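PDB 3NQW: guanosine-3',5'-bis(diphosphate) 3'-pyrophosphohydrolase MESH1 from Drosophila melanogaster, which hydrolyses the alarmone ppGpp to GDP and diphosphate in a manganese-dependent reaction and takes part in the starvation response of the fly. Local coordinates for residues A[50-55]-A[115-119]; A[105-110]-A[153-158]; A[17-21]-A[33-37]. All coordinates share one frame; numbering follows the deposited sequence.

Contact 1 of 3, residues A[50-55]-A[115-119]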
# COMPACT_ATOMS: atom_id res chain seq x y z
N ILE A 50 4.06 -7.35 15.43
CA ILE A 50 2.83 -8.16 15.38
C ILE A 50 2.81 -9.21 14.25
O ILE A 50 2.93 -8.89 13.06
CB ILE A 50 1.53 -7.27 15.30
CG1 ILE A 50 1.15 -6.76 16.70
CG2 ILE A 50 0.35 -8.10 14.82
CD1 ILE A 50 2.01 -5.64 17.26
N THR A 51 2.64 -10.47 14.65
CA THR A 51 2.64 -11.63 13.76
C THR A 51 1.25 -12.19 13.39
O THR A 51 1.12 -13.32 12.91
CB THR A 51 3.56 -12.74 14.38
OG1 THR A 51 3.13 -13.07 15.71
CG2 THR A 51 5.00 -12.24 14.47
N ASP A 52 0.22 -11.36 13.59
CA ASP A 52 -1.20 -11.70 13.35
C ASP A 52 -1.87 -10.87 12.26
O ASP A 52 -2.21 -9.70 12.46
CB ASP A 52 -2.00 -11.53 14.65
CG ASP A 52 -3.43 -12.00 14.52
OD1 ASP A 52 -4.24 -11.28 13.92
OD2 ASP A 52 -3.74 -13.10 15.02
N GLU A 53 -2.07 -11.50 11.10
CA GLU A 53 -2.72 -10.86 9.96
C GLU A 53 -4.08 -10.22 10.28
O GLU A 53 -4.43 -9.17 9.74
CB GLU A 53 -2.88 -11.86 8.82
CG GLU A 53 -1.82 -11.73 7.76
CD GLU A 53 -2.00 -12.71 6.63
OE1 GLU A 53 -1.28 -12.59 5.62
OE2 GLU A 53 -2.86 -13.62 6.75
N GLY A 54 -4.86 -10.88 11.14
CA GLY A 54 -6.15 -10.33 11.51
C GLY A 54 -6.01 -8.87 11.88
O GLY A 54 -6.76 -8.03 11.39
N VAL A 55 -5.03 -8.58 12.74
CA VAL A 55 -4.76 -7.21 13.20
C VAL A 55 -4.19 -6.35 12.07
O VAL A 55 -4.61 -5.22 11.86
CB VAL A 55 -3.77 -7.22 14.39
CG1 VAL A 55 -3.57 -5.81 14.93
CG2 VAL A 55 -4.28 -8.13 15.49
N ARG A 115 -6.47 -6.31 20.98
CA ARG A 115 -6.16 -6.19 19.56
C ARG A 115 -6.57 -4.83 18.99
O ARG A 115 -5.81 -4.22 18.22
CB ARG A 115 -6.86 -7.30 18.77
CG ARG A 115 -6.59 -8.71 19.29
CD ARG A 115 -7.47 -9.72 18.56
NE ARG A 115 -7.00 -10.02 17.20
CZ ARG A 115 -7.76 -10.51 16.23
NH1 ARG A 115 -7.24 -10.77 15.03
NH2 ARG A 115 -9.06 -10.73 16.44
N ALA A 116 -7.76 -4.36 19.36
CA ALA A 116 -8.26 -3.07 18.87
C ALA A 116 -7.49 -1.91 19.50
O ALA A 116 -7.40 -0.83 18.92
CB ALA A 116 -9.77 -2.93 19.16
N LYS A 117 -6.94 -2.12 20.69
CA LYS A 117 -6.19 -1.05 21.32
C LYS A 117 -4.90 -0.86 20.52
O LYS A 117 -4.45 0.26 20.31
CB LYS A 117 -5.83 -1.38 22.77
CG LYS A 117 -7.00 -1.45 23.77
CD LYS A 117 -6.44 -1.53 25.19
CE LYS A 117 -7.41 -2.13 26.22
NZ LYS A 117 -6.68 -2.56 27.47
N LEU A 118 -4.32 -1.97 20.06
CA LEU A 118 -3.07 -1.92 19.28
C LEU A 118 -3.21 -1.01 18.09
O LEU A 118 -2.33 -0.18 17.85
CB LEU A 118 -2.69 -3.31 18.78
CG LEU A 118 -2.15 -4.29 19.82
CD1 LEU A 118 -1.71 -5.53 19.09
CD2 LEU A 118 -0.99 -3.67 20.57
N ILE A 119 -4.29 -1.18 17.33
CA ILE A 119 -4.55 -0.34 16.17
C ILE A 119 -4.73 1.10 16.62
O ILE A 119 -4.11 2.02 16.08
CB ILE A 119 -5.84 -0.76 15.38
CG1 ILE A 119 -5.67 -2.13 14.72
CG2 ILE A 119 -6.15 0.29 14.32
CD1 ILE A 119 -6.45 -3.27 15.39
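The guanidinium of Arg115 turns one edge to the 50-55 segment: close to its plane lie Asp52 OD1 and the CA of Gly54, the latter 3.7 Å from Arg115 NH1. Val55 CG2 comes in obliquely, 3.7 Å from Arg115 NE. The carboxylate of Asp52 stands steeply against the guanidinium, with 77° between the two planes, and NH1 reaches OD1 from above the carboxylate plane. This is a single-pronged salt bridge, Arg115 NH1 to Asp52 OD1 at 3.2 Å, rather than a flat two-pronged pairing. A bend at chi3 (76°) turns the end of the otherwise stretched arginine toward the loop.

OD1 has a second job. Asp52 is the N-cap of helix 53-60, and with CG anti to its own nitrogen (chi1 -174°) the carboxylate swings over the first turn, where Val55 N donates to OD1 at 3.1 Å. One oxygen thus takes two donors, one from each segment. With an alanine here, the first turn would probably lose its side-chain cap and the Arg115 guanidinium its carboxylate mate, leaving that group freer to turn.

In the all-helical HD domain this joins the start of helix 53-60 to the early part of helix 114-133, the helix that further along carries the manganese ligand Asp123. Beside the ion pair the contact is apolar. Ile50 and Leu118 reach toward each other tip to tip, Ile50 CG1 lying 3.9 Å from Leu118 CD1, while Leu44 of helix 34-45 packs on both Ile50 and Val55. Deeper in, Val55 uses its other branch: CG1 meets Ile119 CD1 at 3.9 Å, and the Ile119 side chain also touches His62, the histidine of the HD pair, next to the manganese ligand Asp63.

Contact 2 of 3, residues A[105-110]-A[153-158]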
# COMPACT_ATOMS: atom_id res chain seq x y z
N GLN A 105 -13.91 8.72 22.07
CA GLN A 105 -12.66 8.00 21.92
C GLN A 105 -11.95 7.84 23.24
O GLN A 105 -11.30 6.82 23.50
CB GLN A 105 -11.75 8.71 20.93
CG GLN A 105 -11.94 8.16 19.55
CD GLN A 105 -10.94 8.69 18.57
OE1 GLN A 105 -9.74 8.62 18.80
NE2 GLN A 105 -11.43 9.22 17.48
N ILE A 106 -12.07 8.85 24.08
CA ILE A 106 -11.46 8.81 25.38
C ILE A 106 -12.24 7.89 26.30
O ILE A 106 -11.65 7.14 27.08
CB ILE A 106 -11.41 10.20 26.01
CG1 ILE A 106 -10.57 11.13 25.12
CG2 ILE A 106 -10.88 10.09 27.42
CD1 ILE A 106 -10.61 12.58 25.53
N GLU A 107 -13.57 7.92 26.19
CA GLU A 107 -14.44 7.10 27.02
C GLU A 107 -14.39 5.62 26.71
O GLU A 107 -14.18 4.79 27.59
CB GLU A 107 -15.89 7.56 26.88
CG GLU A 107 -16.15 9.01 27.26
CD GLU A 107 -15.95 9.29 28.74
OE1 GLU A 107 -16.23 8.39 29.56
OE2 GLU A 107 -15.52 10.43 29.07
N ASN A 108 -14.59 5.29 25.44
CA ASN A 108 -14.59 3.90 25.01
C ASN A 108 -13.21 3.35 24.79
O ASN A 108 -13.05 2.21 24.35
CB ASN A 108 -15.41 3.76 23.73
CG ASN A 108 -16.87 4.05 23.95
OD1 ASN A 108 -17.48 3.52 24.89
ND2 ASN A 108 -17.45 4.90 23.09
N ALA A 109 -12.20 4.17 25.07
CA ALA A 109 -10.81 3.79 24.91
C ALA A 109 -10.48 2.46 25.59
O ALA A 109 -10.52 1.40 24.96
CB ALA A 109 -9.90 4.89 25.45
N ALA A 110 -10.17 2.53 26.89
CA ALA A 110 -9.81 1.38 27.71
C ALA A 110 -10.82 0.23 27.65
O ALA A 110 -10.54 -0.87 28.11
CB ALA A 110 -9.63 1.82 29.15
N LYS A 153 -4.99 12.28 26.06
CA LYS A 153 -6.14 11.84 26.86
C LYS A 153 -6.62 10.46 26.38
O LYS A 153 -6.93 9.60 27.19
CB LYS A 153 -7.28 12.86 26.77
CG LYS A 153 -7.01 14.20 27.46
CD LYS A 153 -8.17 15.17 27.19
CE LYS A 153 -7.77 16.65 27.23
NZ LYS A 153 -7.76 17.28 28.58
N VAL A 154 -6.68 10.26 25.07
CA VAL A 154 -7.09 8.98 24.52
C VAL A 154 -6.04 7.92 24.80
O VAL A 154 -6.33 6.88 25.40
CB VAL A 154 -7.29 9.04 23.00
CG1 VAL A 154 -7.62 7.64 22.48
CG2 VAL A 154 -8.41 10.02 22.64
N VAL A 155 -4.81 8.19 24.36
CA VAL A 155 -3.68 7.27 24.55
C VAL A 155 -3.48 6.94 26.02
O VAL A 155 -3.02 5.85 26.34
CB VAL A 155 -2.36 7.86 23.98
CG1 VAL A 155 -1.19 6.94 24.29
CG2 VAL A 155 -2.47 8.06 22.49
N ASP A 156 -3.81 7.87 26.91
CA ASP A 156 -3.66 7.62 28.33
C ASP A 156 -4.61 6.53 28.82
O ASP A 156 -4.36 5.89 29.85
CB ASP A 156 -3.89 8.89 29.15
CG ASP A 156 -2.62 9.68 29.36
OD1 ASP A 156 -1.53 9.13 29.09
OD2 ASP A 156 -2.72 10.84 29.82
N ASN A 157 -5.70 6.31 28.08
CA ASN A 157 -6.68 5.29 28.44
C ASN A 157 -6.44 4.00 27.65
O ASN A 157 -6.99 2.94 27.98
CB ASN A 157 -8.10 5.81 28.21
CG ASN A 157 -8.47 6.98 29.14
OD1 ASN A 157 -9.47 7.68 28.92
ND2 ASN A 157 -7.67 7.20 30.18
N LEU A 158 -5.61 4.08 26.61
CA LEU A 158 -5.30 2.91 25.79
C LEU A 158 -4.06 2.16 26.29
O LEU A 158 -3.77 1.04 25.87
CB LEU A 158 -5.10 3.32 24.33
CG LEU A 158 -6.41 3.67 23.62
CD1 LEU A 158 -6.19 4.85 22.71
CD2 LEU A 158 -6.93 2.45 22.88
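Ile106 lies across Val154 and Lys153, and with Asn157 and Ala109 these make up the bulk of this junction of the all-helical HD-type fold, between the last turn of helix 98-107 with the chain that leaves it and the C-terminal part of helix 141-158. The backbones come near each other here, the CA atoms of Ile106 and Val154 being 4.5 Å apart. Ile106 meets both neighbours at a slant, each with a different part of its longer branch. CG1 sits beside the backbone N (chi1 -61°) and touches Val154 CG2 at 3.5 Å; the branch then runs on extended (chi2 172°), carrying CD1 past the valine to the aliphatic part of Lys153, where it lies 3.6 Å from Lys153 CB. The lysine's amino group lies beyond the contact. The short branch, CG2, faces the side chain of Asn157.

Val154 CG2 is shared, because Gln105, the residue before Ile106, packs its CB on it at 4.0 Å. Beyond CB, Gln105 extends away toward the catalytic centre, its amide held by weak hydrogen bonds to Asp92 and Lys124. Trp150, one turn earlier on helix 141-158, touches both Gln105 and Ile106.

Past the end of helix 98-107 this side offers alanine methyls. Ala109 points its methyl at the other helix and Asn157 answers in kind, CB against CB. Leu158, which also packs on Lys117, Lys120 and Leu121 of helix 114-133, brings its CG to 4.1 Å from Ala109 CB.

Contact 3 of 3, residues A[17-21]-A[33-37]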
# COMPACT_ATOMS: atom_id res chain seq x y z
N ALA A 17 -6.22 0.37 -0.51
CA ALA A 17 -5.64 1.23 -1.54
C ALA A 17 -6.62 1.77 -2.59
O ALA A 17 -6.43 2.85 -3.15
CB ALA A 17 -4.52 0.47 -2.25
N PHE A 18 -7.66 0.98 -2.86
CA PHE A 18 -8.67 1.34 -3.84
C PHE A 18 -9.71 2.32 -3.31
O PHE A 18 -9.97 3.36 -3.91
CB PHE A 18 -9.39 0.08 -4.31
CG PHE A 18 -10.45 0.36 -5.31
CD1 PHE A 18 -10.12 0.93 -6.53
CD2 PHE A 18 -11.79 0.11 -5.02
CE1 PHE A 18 -11.10 1.26 -7.45
CE2 PHE A 18 -12.79 0.43 -5.94
CZ PHE A 18 -12.45 1.00 -7.16
N LYS A 19 -10.31 1.96 -2.18
CA LYS A 19 -11.34 2.77 -1.54
C LYS A 19 -10.79 4.15 -1.16
O LYS A 19 -11.50 5.16 -1.27
CB LYS A 19 -11.85 2.04 -0.29
CG LYS A 19 -12.40 0.62 -0.51
CD LYS A 19 -13.89 0.58 -0.82
CE LYS A 19 -14.23 1.02 -2.23
NZ LYS A 19 -15.70 0.90 -2.51
N HIS A 20 -9.54 4.20 -0.73
CA HIS A 20 -8.91 5.46 -0.35
C HIS A 20 -8.34 6.23 -1.56
O HIS A 20 -8.08 7.42 -1.46
CB HIS A 20 -7.78 5.22 0.66
CG HIS A 20 -8.24 4.86 2.03
ND1 HIS A 20 -8.87 5.76 2.87
CD2 HIS A 20 -8.11 3.71 2.75
CE1 HIS A 20 -9.10 5.18 4.04
NE2 HIS A 20 -8.65 3.94 3.99
N ARG A 21 -8.16 5.56 -2.70
CA ARG A 21 -7.57 6.15 -3.90
C ARG A 21 -7.70 7.66 -4.12
O ARG A 21 -6.76 8.30 -4.61
CB ARG A 21 -8.08 5.43 -5.15
CG ARG A 21 -9.53 5.66 -5.50
CD ARG A 21 -9.85 4.98 -6.82
NE ARG A 21 -11.27 5.05 -7.20
CZ ARG A 21 -12.28 4.65 -6.43
NH1 ARG A 21 -13.53 4.75 -6.87
NH2 ARG A 21 -12.05 4.15 -5.23
N TYR A 33 -3.74 9.24 1.08
CA TYR A 33 -4.13 8.72 2.38
C TYR A 33 -3.77 7.25 2.55
O TYR A 33 -3.62 6.76 3.67
CB TYR A 33 -5.63 8.92 2.63
CG TYR A 33 -5.99 8.94 4.11
CD1 TYR A 33 -6.06 7.76 4.84
CD2 TYR A 33 -6.21 10.14 4.78
CE1 TYR A 33 -6.34 7.77 6.20
CE2 TYR A 33 -6.49 10.16 6.15
CZ TYR A 33 -6.55 8.96 6.85
OH TYR A 33 -6.82 8.94 8.21
N VAL A 34 -3.63 6.54 1.44
CA VAL A 34 -3.27 5.13 1.51
C VAL A 34 -1.96 4.97 2.28
O VAL A 34 -1.74 3.95 2.93
CB VAL A 34 -3.07 4.53 0.09
CG1 VAL A 34 -2.84 3.02 0.20
CG2 VAL A 34 -4.30 4.84 -0.79
N ASN A 35 -1.10 5.97 2.20
CA ASN A 35 0.19 5.95 2.90
C ASN A 35 -0.02 5.95 4.42
O ASN A 35 0.83 5.45 5.16
CB ASN A 35 1.04 7.16 2.46
CG ASN A 35 1.58 7.03 1.03
OD1 ASN A 35 0.89 6.57 0.12
ND2 ASN A 35 2.81 7.48 0.83
N HIS A 36 -1.12 6.52 4.90
CA HIS A 36 -1.38 6.54 6.34
C HIS A 36 -1.80 5.14 6.81
O HIS A 36 -1.14 4.55 7.66
CB HIS A 36 -2.49 7.55 6.66
CG HIS A 36 -2.93 7.57 8.09
ND1 HIS A 36 -2.70 6.53 8.97
CD2 HIS A 36 -3.68 8.47 8.78
CE1 HIS A 36 -3.29 6.78 10.12
NE2 HIS A 36 -3.90 7.95 10.03
N VAL A 37 -2.87 4.60 6.24
CA VAL A 37 -3.31 3.29 6.69
C VAL A 37 -2.15 2.30 6.66
O VAL A 37 -2.01 1.50 7.58
CB VAL A 37 -4.53 2.77 5.89
CG1 VAL A 37 -5.71 3.70 6.10
CG2 VAL A 37 -4.18 2.66 4.41
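His20 and Tyr33 place their rings nearly parallel but slid well apart, between the C-terminal part of helix 7-19 and the first part of helix 34-45. These are the first two helices of the chain, part of the all-helical HD fold, and the second supplies His36, which binds the manganese ion together with Asp63 and Asp123. The ring planes differ by 17° and the centroids are 5.4 Å apart, so there is little overlap; the nearest approach is His20 ND1 to Tyr33 CD1 at 4.0 Å. Each ring is tethered at its polar end: His20 ND1 is hydrogen-bonded to Gln23, and the Tyr33 hydroxyl to Asp63 OD2, which puts the tyrosine in the second shell, where it probably helps to orient the manganese ligand Asp63. Tyr33 gets there with CG anti to its backbone N (chi1 -157°), which lays one ring face over His36 CB, 3.8 Å above the plane and toward the rim.

Val34 works with both methyls. Its first torsion (chi1 -174°) points CG1 away from its own N and onto Ala17, 3.9 Å from Ala17 CB, while CG2, beside the N, meets Ala17 O and His20 CB, the latter at 3.8 Å. The outer side of this pair is covered by a neighbouring subunit, whose Asn35 packs on Ala17, Val34 and Arg21.

Val37, one turn on from Tyr33, approaches the far end of the histidine obliquely, bringing CG1 to 3.6 Å from His20 NE2.

From the N terminus, contact 3 comes first: it closes the helix-free loop between 17-21 and 33-37, joining helices 7-19 and 34-45 before either other contact opens. Contact 1 then spans a much longer, largely helical excursion, from 50-55 to 115-119. Before it closes, 105-110 has already opened contact 2, which ends only at 153-158, so contacts 1 and 2 cross along the chain. They also touch: Lys117 of helix 114-133 packs against Ala110 and Leu158. Contacts 2 and 3 lie on opposite sides of the chain's centre, their own centres about 25 Å apart. Contacts 1 and 3 both reach the second subunit, whereas contact 2 does not.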